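Local coordinates for MsStt7d protein (Micromonas, PDB 4IX3), which forms the catalytic domain of an algal state transition kinase homolog and probably binds ATP and transfers its phosphate to protein substrates, at residues His72-Ala75 with Asn76-Thr80; Gly95-Ile98 with Tyr99-Thr102; Gly282-Val285 with Asn286-Arg289; Thr118-Ala121 with Leu122-Gly126. All blocks are in the same frame, centred on the assembly; numbering follows the deposited sequence.

In the fold
All four contacts are local ones, met along one protein kinase fold in the order interaction 1, 2, 4, 3. Interaction 1 ends helix 59-76, and interaction 2 shapes the loop between strands 84-90 and 106-112 of the antiparallel sheet; their centres lie about 31 Å apart. Interaction 4 forms helix 119-125, which follows that sheet in the chain, and interaction 3 starts helix 285-291 in the helical lobe, about 27 Å from interaction 4 between centres. Interactions 2 and 3 are the most distant, about 53 Å between centres. No two contacts touch: each shapes a separate short helix, helix end or turn, from the sheet-bearing lobe to the far helices.

Interaction 1 (His72-Ala75 with Asn76-Thr80); sequences HVHA and NAKGT
The amide end of Asn76 lies over one face of the His72 ring, the two planes turned 45° apart, and two residues further on Lys78 treats the His74 ring in a similar way. Lys78 CE sits above the imidazole, 4.1 Å from the centroid of the His74 ring and 22° off its normal, a CH-pi contact over the face. From there the chain bends at its last torsion (chi4 64°), turning the ammonium group toward the backbone, so that Lys78 NZ donates to His74 O at 2.8 Å. One side chain therefore uses both the ring and the carbonyl of His74. On the buried side, Val73 CG1 approaches Thr80 OG1 at 3.7 Å and Ala77 CB at 4.3 Å, against Leu159 of helix 141-161. Backbone bonds fix the frame: Ala77 N donates to Val73 O at 2.8 Å, whereas Asn76 N makes weak bonds to His72 O and Val73 O. Ala77 is the first residue to leave helical angles; its carbonyl then takes the Thr80 hydroxyl, OG1 to Ala77 O 2.8 Å, across a type II beta turn with Gly79 at positive phi. His72 NE2 is hydrogen-bonded to Cys162 O, which probably fixes the ring's rotation; an alanine here would probably leave that carbonyl without its mate and open a gap beneath Asn76. Lys78 O also accepts from Arg158. This is a helix C-terminus running into a beta turn, at the place where the kinase C-helix passes into the loop before strand 84-90, docked on helix 141-161.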
loop_
_atom_site.group_PDB
_atom_site.type_symbol
_atom_site.label_atom_id
_atom_site.label_comp_id
_atom_site.label_asym_id
_atom_site.label_seq_id
_atom_site.Cartn_x
_atom_site.Cartn_y
_atom_site.Cartn_z
ATOM N N HIS B 72 -10.559 15.635 14.424
ATOM C CA HIS B 72 -11.833 15.320 15.091
ATOM C C HIS B 72 -11.614 14.531 16.372
ATOM O O HIS B 72 -12.270 14.812 17.393
ATOM C CB HIS B 72 -12.752 14.560 14.129
ATOM C CG HIS B 72 -14.144 14.363 14.639
ATOM N ND1 HIS B 72 -15.057 15.364 14.684
ATOM C CD2 HIS B 72 -14.765 13.216 15.115
ATOM C CE1 HIS B 72 -16.206 14.869 15.182
ATOM N NE2 HIS B 72 -16.032 13.545 15.419
ATOM N N VAL B 73 -10.783 13.502 16.288
ATOM C CA VAL B 73 -10.493 12.646 17.460
ATOM C C VAL B 73 -9.751 13.408 18.554
ATOM O O VAL B 73 -10.025 13.222 19.751
ATOM C CB VAL B 73 -9.714 11.386 17.041
ATOM C CG1 VAL B 73 -9.187 10.607 18.251
ATOM C CG2 VAL B 73 -10.647 10.504 16.223
ATOM N N HIS B 74 -8.848 14.296 18.164
ATOM C CA HIS B 74 -8.137 15.095 19.137
ATOM C C HIS B 74 -9.123 16.006 19.891
ATOM O O HIS B 74 -9.005 16.187 21.111
ATOM C CB HIS B 74 -7.103 15.958 18.432
ATOM C CG HIS B 74 -6.347 16.830 19.388
ATOM N ND1 HIS B 74 -5.219 16.427 20.000
ATOM C CD2 HIS B 74 -6.631 18.107 19.862
ATOM C CE1 HIS B 74 -4.759 17.422 20.779
ATOM N NE2 HIS B 74 -5.620 18.452 20.688
ATOM N N ALA B 75 -10.136 16.543 19.206
ATOM C CA ALA B 75 -11.118 17.402 19.834
ATOM C C ALA B 75 -12.108 16.642 20.695
ATOM O O ALA B 75 -12.574 17.227 21.680
ATOM C CB ALA B 75 -11.849 18.212 18.774
ATOM N N ASN B 76 -12.451 15.408 20.307
ATOM C CA ASN B 76 -13.631 14.712 20.840
ATOM C C ASN B 76 -13.396 13.406 21.595
ATOM O O ASN B 76 -14.295 12.947 22.320
ATOM C CB ASN B 76 -14.661 14.470 19.741
ATOM C CG ASN B 76 -15.229 15.768 19.222
ATOM O OD1 ASN B 76 -14.922 16.249 18.102
ATOM N ND2 ASN B 76 -16.023 16.386 20.062
ATOM N N ALA B 77 -12.224 12.804 21.410
ATOM C CA ALA B 77 -11.910 11.524 22.037
ATOM C C ALA B 77 -10.431 11.427 22.398
ATOM O O ALA B 77 -9.716 10.551 21.913
ATOM C CB ALA B 77 -12.311 10.376 21.124
ATOM N N LYS B 78 -9.984 12.336 23.257
ATOM C CA LYS B 78 -8.579 12.365 23.720
ATOM C C LYS B 78 -8.239 11.099 24.494
ATOM O O LYS B 78 -9.058 10.653 25.311
ATOM C CB LYS B 78 -8.330 13.570 24.627
ATOM C CG LYS B 78 -8.222 14.876 23.852
ATOM C CD LYS B 78 -7.630 15.950 24.758
ATOM C CE LYS B 78 -7.249 17.192 23.959
ATOM N NZ LYS B 78 -8.492 17.771 23.385
ATOM N N GLY B 79 -7.052 10.551 24.253
ATOM C CA GLY B 79 -6.544 9.366 24.932
ATOM C C GLY B 79 -6.972 8.065 24.297
ATOM O O GLY B 79 -6.398 7.029 24.691
ATOM N N THR B 80 -7.895 8.087 23.327
ATOM C CA THR B 80 -8.235 6.829 22.634
ATOM C C THR B 80 -7.113 6.389 21.698
ATOM O O THR B 80 -6.901 5.176 21.539
ATOM C CB THR B 80 -9.551 6.917 21.866
ATOM O OG1 THR B 80 -9.486 7.945 20.874
ATOM C CG2 THR B 80 -10.736 7.143 22.815
#

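Interaction 2 (Gly95-Ile98 with Tyr99-Thr102); sequences GGEI and YNGT
Glu97 and Thr102 meet where the loop joining strands 84-90 and 106-112, the beta4-beta5 connection of a protein kinase, closes round a 3-10 turn at Ile98-Asn100. Glu97 N donates to Thr102 OG1 at 2.9 Å, with an N-H...O angle of 162°. In return Thr102 N reaches Glu97 O at 3.2 Å. That carbonyl also takes Asn100 N at 2.9 Å, the two donors coming from opposite faces of its plane, so a single oxygen holds both the turn and the residue that leaves it. Gly101 N closes on Ile98 O at 2.8 Å, and Gly101 itself adopts positive phi.

The side chains add a second layer. Tyr99 CG stands between its own backbone N and carbonyl carbon (chi1 58°), which folds the ring back along the chain until one face lies against Glu97. Glu97 CB is 3.8 Å from the centroid of the Tyr99 ring and 15° off the normal, a CH-pi contact displaced toward the rim. The Asn100 side chain runs beside that of Glu97, pointing the same way. Space is tight at Gly96, whose CA comes within 3.3 Å of Thr102 OG1; a beta carbon at this position would collide with the hydroxyl.

Further out, backbone hydrogen bonds join Gly96 to Leu103 and Gly101 to Val23, tying this surface loop to Val23 and to the residue after Thr102 in the same chain. Glu97 is bent at its second torsion, and one water joins its carboxylate to the threonine: it donates to Glu97 OE1 at 2.7 Å and hydrogen-bonds Thr102 OG1 at 2.9 Å.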
loop_
_atom_site.group_PDB
_atom_site.type_symbol
_atom_site.label_atom_id
_atom_site.label_comp_id
_atom_site.label_asym_id
_atom_site.label_seq_id
_atom_site.Cartn_x
_atom_site.Cartn_y
_atom_site.Cartn_z
ATOM N N GLY B 95 11.941 21.802 0.919
ATOM C CA GLY B 95 11.895 20.357 1.149
ATOM C C GLY B 95 13.272 19.740 1.151
ATOM O O GLY B 95 14.205 20.174 0.446
ATOM N N GLY B 96 13.440 18.744 1.995
ATOM C CA GLY B 96 14.721 18.141 2.273
ATOM C C GLY B 96 14.803 16.731 1.741
ATOM O O GLY B 96 14.248 16.434 0.660
ATOM N N GLU B 97 15.559 15.891 2.455
ATOM C CA GLU B 97 15.832 14.532 2.010
ATOM C C GLU B 97 15.789 13.661 3.247
ATOM O O GLU B 97 16.425 13.994 4.247
ATOM C CB GLU B 97 17.234 14.458 1.386
ATOM C CG GLU B 97 17.430 15.401 0.220
ATOM C CD GLU B 97 17.711 16.843 0.642
ATOM O OE1 GLU B 97 18.353 17.069 1.702
ATOM O OE2 GLU B 97 17.316 17.768 -0.110
ATOM N N ILE B 98 15.092 12.530 3.173
ATOM C CA ILE B 98 14.993 11.653 4.352
ATOM C C ILE B 98 16.395 11.252 4.809
ATOM O O ILE B 98 16.667 11.191 6.013
ATOM C CB ILE B 98 14.124 10.397 4.087
ATOM C CG1 ILE B 98 12.747 10.826 3.572
ATOM C CG2 ILE B 98 13.989 9.521 5.335
ATOM C CD1 ILE B 98 11.912 11.623 4.550
ATOM N N TYR B 99 17.290 10.958 3.867
ATOM C CA TYR B 99 18.624 10.509 4.265
ATOM C C TYR B 99 19.436 11.599 4.984
ATOM O O TYR B 99 20.361 11.296 5.745
ATOM C CB TYR B 99 19.377 9.924 3.073
ATOM C CG TYR B 99 19.552 10.870 1.905
ATOM C CD1 TYR B 99 20.594 11.804 1.887
ATOM C CD2 TYR B 99 18.722 10.786 0.782
ATOM C CE1 TYR B 99 20.782 12.646 0.802
ATOM C CE2 TYR B 99 18.911 11.616 -0.314
ATOM C CZ TYR B 99 19.933 12.548 -0.287
ATOM O OH TYR B 99 20.123 13.375 -1.367
ATOM N N ASN B 100 19.058 12.863 4.776
ATOM C CA ASN B 100 19.657 13.985 5.498
ATOM C C ASN B 100 18.920 14.268 6.816
ATOM O O ASN B 100 19.244 15.210 7.535
ATOM C CB ASN B 100 19.681 15.229 4.602
ATOM C CG ASN B 100 20.823 15.171 3.602
ATOM O OD1 ASN B 100 20.773 15.804 2.544
ATOM N ND2 ASN B 100 21.841 14.382 3.921
ATOM N N GLY B 101 17.892 13.476 7.116
ATOM C CA GLY B 101 17.073 13.708 8.301
ATOM C C GLY B 101 16.097 14.869 8.261
ATOM O O GLY B 101 15.581 15.287 9.292
ATOM N N THR B 102 15.789 15.350 7.059
ATOM C CA THR B 102 14.912 16.490 6.921
ATOM C C THR B 102 13.651 16.102 6.176
ATOM O O THR B 102 13.662 15.253 5.256
ATOM C CB THR B 102 15.603 17.657 6.203
ATOM O OG1 THR B 102 16.207 17.155 5.011
ATOM C CG2 THR B 102 16.633 18.292 7.105
HETATM O O HOH W 1 18.153 18.835 3.699
#

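Interaction 3 (Gly282-Val285 with Asn286-Arg289); sequences GYDV and NAFR
Asp284 caps the start of the helix through Ala287: Ala287 N donates to Asp284 OD1 at 3.0 Å, with an N-H...O angle of 155°. The carboxylate is met from above its plane, 67° out of it, rather than in that plane. With CG anti to the backbone N (chi1 178°), the acid swings forward over the first turn, where its negative charge would probably be steadied by the helix end. Two main-chain bonds follow, Phe288 N to Asp284 O at 2.9 Å and Arg289 N to Val285 O at 2.9 Å, so Asp284 secures the turn by side chain and carbonyl together.

On the outer side Arg289 bends at its third torsion, and its NH1 donates to Asn286 OD1 at 2.9 Å, the acceptor lying somewhat out of the guanidinium plane. The aliphatic part of the same arginine crosses Val285, with Arg289 CD 4.0 Å from Val285 CG1. Beside the cap, the methyl of Ala287 rests on the carboxylate carbon, CB to Asp284 CG 3.6 Å.

The packing beyond joins three helices. Val285 packs on Trp312 and Gln316 of helix 302-318 and on Tyr278 of helix 268-280. Phe288 carries its ring away from the capped turn into the interior, where it meets Tyr296 edge-to-face, and Phe274 at an inclined angle. Just upstream, Gly282 with its positive phi is the C-prime residue of a Schellman motif, in which Tyr283 N bonds Tyr278 O. A Schellman helix stop is thus followed directly by an Asp N-cap, linking helix 268-280 to helix 285-291 in the helical lobe of the kinase fold.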
loop_
_atom_site.group_PDB
_atom_site.type_symbol
_atom_site.label_atom_id
_atom_site.label_comp_id
_atom_site.label_asym_id
_atom_site.label_seq_id
_atom_site.Cartn_x
_atom_site.Cartn_y
_atom_site.Cartn_z
ATOM N N GLY B 282 -21.197 -22.142 11.511
ATOM C CA GLY B 282 -22.268 -21.162 11.423
ATOM C C GLY B 282 -22.052 -20.010 12.384
ATOM O O GLY B 282 -23.017 -19.449 12.876
ATOM N N TYR B 283 -20.795 -19.612 12.598
ATOM C CA TYR B 283 -20.466 -18.500 13.503
ATOM C C TYR B 283 -21.104 -18.647 14.884
ATOM O O TYR B 283 -21.644 -17.680 15.451
ATOM C CB TYR B 283 -20.919 -17.166 12.902
ATOM C CG TYR B 283 -20.409 -16.937 11.507
ATOM C CD1 TYR B 283 -19.147 -16.370 11.276
ATOM C CD2 TYR B 283 -21.211 -17.273 10.407
ATOM C CE1 TYR B 283 -18.729 -16.152 9.954
ATOM C CE2 TYR B 283 -20.797 -17.053 9.115
ATOM C CZ TYR B 283 -19.556 -16.503 8.884
ATOM O OH TYR B 283 -19.175 -16.299 7.586
ATOM N N ASP B 284 -20.987 -19.858 15.423
ATOM C CA ASP B 284 -21.672 -20.263 16.637
ATOM C C ASP B 284 -20.555 -20.796 17.525
ATOM O O ASP B 284 -19.957 -21.861 17.274
ATOM C CB ASP B 284 -22.716 -21.344 16.297
ATOM C CG ASP B 284 -23.465 -21.873 17.513
ATOM O OD1 ASP B 284 -22.941 -21.855 18.641
ATOM O OD2 ASP B 284 -24.573 -22.413 17.314
ATOM N N VAL B 285 -20.227 -20.003 18.531
ATOM C CA VAL B 285 -19.149 -20.324 19.439
ATOM C C VAL B 285 -19.374 -21.666 20.186
ATOM O O VAL B 285 -18.447 -22.445 20.377
ATOM C CB VAL B 285 -18.968 -19.097 20.361
ATOM C CG1 VAL B 285 -18.385 -19.434 21.711
ATOM C CG2 VAL B 285 -18.215 -17.966 19.686
ATOM N N ASN B 286 -20.607 -21.956 20.602
ATOM C CA ASN B 286 -20.899 -23.219 21.285
ATOM C C ASN B 286 -20.794 -24.418 20.374
ATOM O O ASN B 286 -20.278 -25.465 20.778
ATOM C CB ASN B 286 -22.250 -23.141 21.979
ATOM C CG ASN B 286 -22.208 -22.202 23.175
ATOM O OD1 ASN B 286 -21.134 -21.893 23.711
ATOM N ND2 ASN B 286 -23.369 -21.742 23.600
ATOM N N ALA B 287 -21.091 -24.187 19.097
ATOM C CA ALA B 287 -20.880 -25.230 18.094
ATOM C C ALA B 287 -19.392 -25.446 17.827
ATOM O O ALA B 287 -18.935 -26.583 17.693
ATOM C CB ALA B 287 -21.645 -24.930 16.833
ATOM N N PHE B 288 -18.614 -24.367 17.864
ATOM C CA PHE B 288 -17.177 -24.534 17.779
ATOM C C PHE B 288 -16.643 -25.377 18.937
ATOM O O PHE B 288 -15.860 -26.320 18.720
ATOM C CB PHE B 288 -16.444 -23.186 17.727
ATOM C CG PHE B 288 -14.954 -23.349 17.804
ATOM C CD1 PHE B 288 -14.197 -23.505 16.641
ATOM C CD2 PHE B 288 -14.299 -23.376 19.036
ATOM C CE1 PHE B 288 -12.836 -23.710 16.709
ATOM C CE2 PHE B 288 -12.931 -23.602 19.092
ATOM C CZ PHE B 288 -12.206 -23.794 17.930
ATOM N N ARG B 289 -17.056 -25.017 20.157
ATOM C CA ARG B 289 -16.615 -25.735 21.356
ATOM C C ARG B 289 -17.008 -27.211 21.304
ATOM O O ARG B 289 -16.171 -28.069 21.582
ATOM C CB ARG B 289 -17.133 -25.055 22.636
ATOM C CG ARG B 289 -16.627 -23.630 22.760
ATOM C CD ARG B 289 -17.599 -22.862 23.631
ATOM N NE ARG B 289 -17.392 -23.189 25.038
ATOM C CZ ARG B 289 -18.106 -22.672 26.034
ATOM N NH1 ARG B 289 -19.139 -21.861 25.794
ATOM N NH2 ARG B 289 -17.750 -22.938 27.275
#

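Interaction 4 (Thr118-Ala121 with Leu122-Gly126); sequences TVEA and LMRRG
Glu120 lays its side chain across the guanidinium of Arg124, one turn ahead on the same helix. The carboxylate and guanidinium planes are only 2° apart, and Glu120 CD is 3.6 Å from Arg124 NH1, a stack rather than an end-on pair. The salt bridge is long, Glu120 OE2 to Arg124 NH1 3.8 Å, and since the oxygen lies well out of the guanidinium plane no N-H points at it. Glu120 gets there by placing CG anti to its backbone N (chi1 179°) with the chain extended. Leu122 N bonds Thr118 O at 3.0 Å, and the leucine CG rests on that same carbonyl at 3.5 Å before its branches pack on Leu130 and Ala133. Ala121 N is taken by the N-cap, Thr118 OG1, at 3.0 Å, while Ala121 O receives Arg125 N at 3.1 Å. With a lysine in place of Glu120, the positive charge of Arg124 would probably lose its stacked counter-charge and face a like one. Arg124 is also fixed outside this turn, NE to Arg266 O and NH2 in a salt bridge to Asp268. NE and NH2 are thus committed to Arg266 and Asp268, and Glu120 probably contributes electrostatics over the face, without a directed bond.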
loop_
_atom_site.group_PDB
_atom_site.type_symbol
_atom_site.label_atom_id
_atom_site.label_comp_id
_atom_site.label_asym_id
_atom_site.label_seq_id
_atom_site.Cartn_x
_atom_site.Cartn_y
_atom_site.Cartn_z
ATOM N N THR B 118 4.307 -2.770 19.726
ATOM C CA THR B 118 2.865 -2.887 19.442
ATOM C C THR B 118 2.334 -4.082 20.237
ATOM O O THR B 118 3.122 -4.937 20.618
ATOM C CB THR B 118 2.580 -3.155 17.938
ATOM O OG1 THR B 118 3.034 -4.483 17.606
ATOM C CG2 THR B 118 3.294 -2.142 17.046
ATOM N N VAL B 119 1.030 -4.170 20.415
ATOM C CA VAL B 119 0.461 -5.353 21.079
ATOM C C VAL B 119 0.728 -6.626 20.265
ATOM O O VAL B 119 0.920 -7.693 20.849
ATOM C CB VAL B 119 -1.017 -5.094 21.385
ATOM C CG1 VAL B 119 -1.692 -6.403 21.819
ATOM C CG2 VAL B 119 -1.107 -4.001 22.477
ATOM N N GLU B 120 0.797 -6.501 18.948
ATOM C CA GLU B 120 1.138 -7.675 18.131
ATOM C C GLU B 120 2.510 -8.195 18.525
ATOM O O GLU B 120 2.691 -9.409 18.755
ATOM C CB GLU B 120 1.074 -7.354 16.625
ATOM C CG GLU B 120 1.456 -8.548 15.746
ATOM C CD GLU B 120 1.548 -8.100 14.294
ATOM O OE1 GLU B 120 2.613 -7.565 13.914
ATOM O OE2 GLU B 120 0.559 -8.222 13.538
ATOM N N ALA B 121 3.484 -7.296 18.559
ATOM C CA ALA B 121 4.850 -7.744 18.838
ATOM C C ALA B 121 4.961 -8.270 20.275
ATOM O O ALA B 121 5.594 -9.308 20.512
ATOM C CB ALA B 121 5.838 -6.601 18.567
ATOM N N LEU B 122 4.302 -7.610 21.238
ATOM C CA LEU B 122 4.419 -8.031 22.617
ATOM C C LEU B 122 3.723 -9.376 22.779
ATOM O O LEU B 122 4.284 -10.241 23.443
ATOM C CB LEU B 122 3.746 -6.994 23.518
ATOM C CG LEU B 122 4.535 -5.686 23.712
ATOM C CD1 LEU B 122 3.576 -4.626 24.262
ATOM C CD2 LEU B 122 5.699 -5.900 24.674
ATOM N N MET B 123 2.519 -9.535 22.236
ATOM C CA MET B 123 1.782 -10.782 22.464
ATOM C C MET B 123 2.555 -11.962 21.877
ATOM O O MET B 123 2.528 -13.043 22.476
ATOM C CB MET B 123 0.359 -10.726 21.920
ATOM C CG MET B 123 0.208 -10.881 20.415
ATOM S SD MET B 123 -1.504 -10.574 19.923
ATOM C CE MET B 123 -1.310 -11.045 18.197
ATOM N N ARG B 124 3.244 -11.749 20.762
ATOM C CA ARG B 124 4.019 -12.831 20.155
ATOM C C ARG B 124 5.301 -13.130 20.926
ATOM O O ARG B 124 5.750 -14.283 20.899
ATOM C CB ARG B 124 4.260 -12.558 18.671
ATOM C CG ARG B 124 2.964 -12.627 17.907
ATOM C CD ARG B 124 3.085 -12.227 16.439
ATOM N NE ARG B 124 1.817 -12.419 15.742
ATOM C CZ ARG B 124 1.586 -12.120 14.468
ATOM N NH1 ARG B 124 2.511 -11.487 13.757
ATOM N NH2 ARG B 124 0.379 -12.377 13.954
ATOM N N ARG B 125 5.861 -12.144 21.638
ATOM C CA ARG B 125 6.988 -12.396 22.541
ATOM C C ARG B 125 6.489 -13.215 23.743
ATOM O O ARG B 125 7.164 -14.119 24.217
ATOM C CB ARG B 125 7.626 -11.082 23.026
ATOM C CG ARG B 125 8.557 -10.439 22.011
ATOM C CD ARG B 125 8.983 -9.037 22.439
ATOM N NE ARG B 125 9.715 -9.070 23.703
ATOM C CZ ARG B 125 9.746 -8.093 24.610
ATOM N NH1 ARG B 125 9.072 -6.956 24.431
ATOM N NH2 ARG B 125 10.448 -8.270 25.728
ATOM N N GLY B 126 5.281 -12.921 24.200
ATOM C CA GLY B 126 4.632 -13.724 25.238
ATOM C C GLY B 126 3.683 -12.891 26.083
ATOM O O GLY B 126 3.724 -11.648 26.128
#